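Side-chain contact in iron Transport-associated domain protein (Bacillus anthracis, PDB 4H8Q), which binds heme through a NEAT domain and probably takes it from methemoglobin as a secreted hemophore in iron acquisition: residues Glu28-Ser31 with Met32-Tyr36. The protein carries 1 engineered substitution. Residues are numbered along the deposited sequence; the frame is centred on the assembly and turned at random.
Engineered in segment 32-36: Thr-35 (natural residue Gln). With HEM (protoporphyrin IX containing Fe), chain B.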
loop_
_atom_site.group_PDB
_atom_site.type_symbol
_atom_site.label_atom_id
_atom_site.label_comp_id
_atom_site.label_asym_id
_atom_site.label_seq_id
_atom_site.Cartn_x
_atom_site.Cartn_y
_atom_site.Cartn_z
ATOM N N GLU A 28 -16.359 -1.741 -4.179
ATOM C CA GLU A 28 -15.687 -1.029 -5.256
ATOM C C GLU A 28 -15.656 0.469 -4.954
ATOM O O GLU A 28 -15.420 1.282 -5.847
ATOM C CB GLU A 28 -16.384 -1.293 -6.593
ATOM C CG GLU A 28 -16.304 -2.746 -7.060
ATOM C CD GLU A 28 -14.910 -3.145 -7.524
ATOM O OE1 GLU A 28 -14.119 -2.246 -7.886
ATOM O OE2 GLU A 28 -14.607 -4.359 -7.537
ATOM N N GLU A 29 -15.888 0.817 -3.689
ATOM C CA GLU A 29 -15.858 2.206 -3.240
ATOM C C GLU A 29 -14.446 2.619 -2.852
ATOM O O GLU A 29 -13.703 1.827 -2.277
ATOM C CB GLU A 29 -16.780 2.393 -2.037
ATOM C CG GLU A 29 -18.247 2.135 -2.366
ATOM C CD GLU A 29 -19.148 2.282 -1.158
ATOM O OE1 GLU A 29 -19.326 3.427 -0.695
ATOM O OE2 GLU A 29 -19.685 1.255 -0.678
ATOM N N ILE A 30 -14.084 3.860 -3.156
ATOM C CA ILE A 30 -12.754 4.355 -2.794
ATOM C C ILE A 30 -12.625 4.493 -1.289
ATOM O O ILE A 30 -13.491 5.070 -0.629
ATOM C CB ILE A 30 -12.433 5.701 -3.467
ATOM C CG1 ILE A 30 -12.583 5.580 -4.982
ATOM C CG2 ILE A 30 -11.017 6.150 -3.117
ATOM C CD1 ILE A 30 -11.713 4.504 -5.595
ATOM N N SER A 31 -11.539 3.954 -0.738
ATOM C CA SER A 31 -11.324 3.989 0.699
ATOM C C SER A 31 -10.854 5.361 1.153
ATOM O O SER A 31 -10.207 6.095 0.391
ATOM C CB SER A 31 -10.246 2.968 1.095
ATOM O OG SER A 31 -9.985 3.021 2.480
ATOM N N MET A 32 -11.176 5.697 2.404
ATOM C CA MET A 32 -10.633 6.875 3.085
ATOM C C MET A 32 -9.106 6.806 3.102
ATOM O O MET A 32 -8.423 7.830 3.172
ATOM C CB MET A 32 -11.157 6.962 4.527
ATOM C CG MET A 32 -12.622 7.407 4.676
ATOM S SD MET A 32 -12.930 9.163 4.344
ATOM C CE MET A 32 -12.120 9.971 5.725
ATOM N N MET A 33 -8.572 5.595 3.024
ATOM C CA MET A 33 -7.118 5.420 3.012
ATOM C C MET A 33 -6.496 5.927 1.716
ATOM O O MET A 33 -5.323 6.286 1.688
ATOM C CB MET A 33 -6.729 3.964 3.253
ATOM C CG MET A 33 -5.226 3.741 3.214
ATOM S SD MET A 33 -4.798 2.122 3.873
ATOM C CE MET A 33 -3.010 2.225 3.711
ATOM N N ASN A 34 -7.272 5.968 0.639
ATOM C CA ASN A 34 -6.723 6.332 -0.651
ATOM C C ASN A 34 -6.118 7.734 -0.634
ATOM O O ASN A 34 -5.223 8.055 -1.423
ATOM C CB ASN A 34 -7.800 6.230 -1.724
ATOM C CG ASN A 34 -7.228 6.217 -3.111
ATOM O OD1 ASN A 34 -6.544 5.268 -3.512
ATOM N ND2 ASN A 34 -7.506 7.273 -3.868
ATOM N N THR A 35 -6.618 8.561 0.276
ATOM C CA THR A 35 -6.147 9.930 0.448
ATOM C C THR A 35 -4.700 9.984 0.949
ATOM O O THR A 35 -3.993 10.981 0.749
ATOM C CB THR A 35 -7.056 10.648 1.479
ATOM O OG1 THR A 35 -8.366 10.828 0.914
ATOM C CG2 THR A 35 -6.491 11.992 1.891
ATOM N N TYR A 36 -4.267 8.898 1.582
ATOM C CA TYR A 36 -3.011 8.876 2.333
ATOM C C TYR A 36 -1.943 8.016 1.680
ATOM O O TYR A 36 -0.957 7.651 2.314
ATOM C CB TYR A 36 -3.265 8.402 3.765
ATOM C CG TYR A 36 -4.168 9.348 4.512
ATOM C CD1 TYR A 36 -3.660 10.502 5.085
ATOM C CD2 TYR A 36 -5.533 9.110 4.605
ATOM C CE1 TYR A 36 -4.482 11.389 5.754
ATOM C CE2 TYR A 36 -6.367 9.988 5.272
ATOM C CZ TYR A 36 -5.832 11.129 5.841
ATOM O OH TYR A 36 -6.650 12.017 6.498
HETATM C CHA HEM B . -13.229 5.157 7.971
HETATM C CHB HEM B . -12.640 9.729 9.489
HETATM C CHC HEM B . -7.814 9.332 8.990
HETATM C CHD HEM B . -8.429 4.981 6.912
HETATM C C1A HEM B . -13.478 6.421 8.432
HETATM C C2A HEM B . -14.784 6.965 8.759
HETATM C C3A HEM B . -14.605 8.225 9.168
HETATM C C4A HEM B . -13.192 8.523 9.133
HETATM C CMA HEM B . -15.698 9.216 9.622
HETATM C CAA HEM B . -16.133 6.212 8.623
HETATM C CBA HEM B . -16.454 6.009 7.142
HETATM C CGA HEM B . -16.548 7.319 6.389
HETATM O O1A HEM B . -17.195 8.269 6.897
HETATM O O2A HEM B . -15.999 7.429 5.260
HETATM C C1B HEM B . -11.294 10.017 9.460
HETATM C C2B HEM B . -10.716 11.301 9.776
HETATM C C3B HEM B . -9.395 11.205 9.641
HETATM C C4B HEM B . -9.073 9.847 9.237
HETATM C CMB HEM B . -11.508 12.569 10.174
HETATM C CAB HEM B . -8.405 12.365 9.888
HETATM C CBB HEM B . -7.116 12.211 9.603
HETATM C C1C HEM B . -7.559 8.132 8.355
HETATM C C2C HEM B . -6.257 7.653 7.929
HETATM C C3C HEM B . -6.420 6.453 7.358
HETATM C C4C HEM B . -7.836 6.122 7.399
HETATM C CMC HEM B . -4.919 8.410 8.127
HETATM C CAC HEM B . -5.304 5.570 6.761
HETATM C CBC HEM B . -5.595 4.329 6.371
HETATM C C1D HEM B . -9.759 4.653 7.029
HETATM C C2D HEM B . -10.306 3.402 6.574
HETATM C C3D HEM B . -11.786 3.451 6.895
HETATM C C4D HEM B . -12.002 4.730 7.524
HETATM C CMD HEM B . -9.551 2.253 5.892
HETATM C CAD HEM B . -12.830 2.354 6.617
HETATM C CBD HEM B . -13.702 2.758 5.437
HETATM C CGD HEM B . -12.887 2.991 4.196
HETATM O O1D HEM B . -12.068 2.110 3.799
HETATM O O2D HEM B . -13.081 4.072 3.582
HETATM N NA HEM B . -12.535 7.394 8.673
HETATM N NB HEM B . -10.263 9.149 9.134
HETATM N NC HEM B . -8.492 7.175 8.003
HETATM N ND HEM B . -10.786 5.416 7.588
HETATM FE FE HEM B . -10.499 7.191 8.561
#
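At the lip of the heme pocket of this NEAT domain, Ser-31 meets Met-33 and Asn-34 as the extended chain enters a short turn of helical backbone shape. With chi1 at 178°, the hydroxyl of Ser-31 sits beside its own carbonyl carbon, on the side where the turn's N-H groups begin, and OG accepts a nearly straight bond from Met-33 N (3.0 Å, 164°). The same hydroxyl donates to heme O1D at 2.6 Å, while Met-32 N reaches the other oxygen of that propionate, O2D, at 2.8 Å. One carboxylate is thus gripped at both oxygens by adjacent residues, and the two bonds of OG together limit how the serine hydroxyl can turn. Asn-34 N closes the turn on Ser-31 O at 2.9 Å, which with the bond to OG makes an ST motif. On the flank away from the heme, Ile-30 CG2 packs against Asn-34 CB at 3.5 Å; the amide oxygen OD1 of Asn-34 bonds to Val-22 N, tying this loop to strand 14-24 of the immunoglobulin-like beta fold.

As in other NEAT domains, this segment between the first two strands covers one side of the porphyrin. The extended Met-33 lays CB and CG against vinyl carbon CBC. Further along, Tyr-36 presents a ring face to heme methyl CMC, 3.4 Å above the plane and over its centre; CG2 of the engineered Thr-35, glutamine in the natural sequence, lies toward the rim of the opposite face.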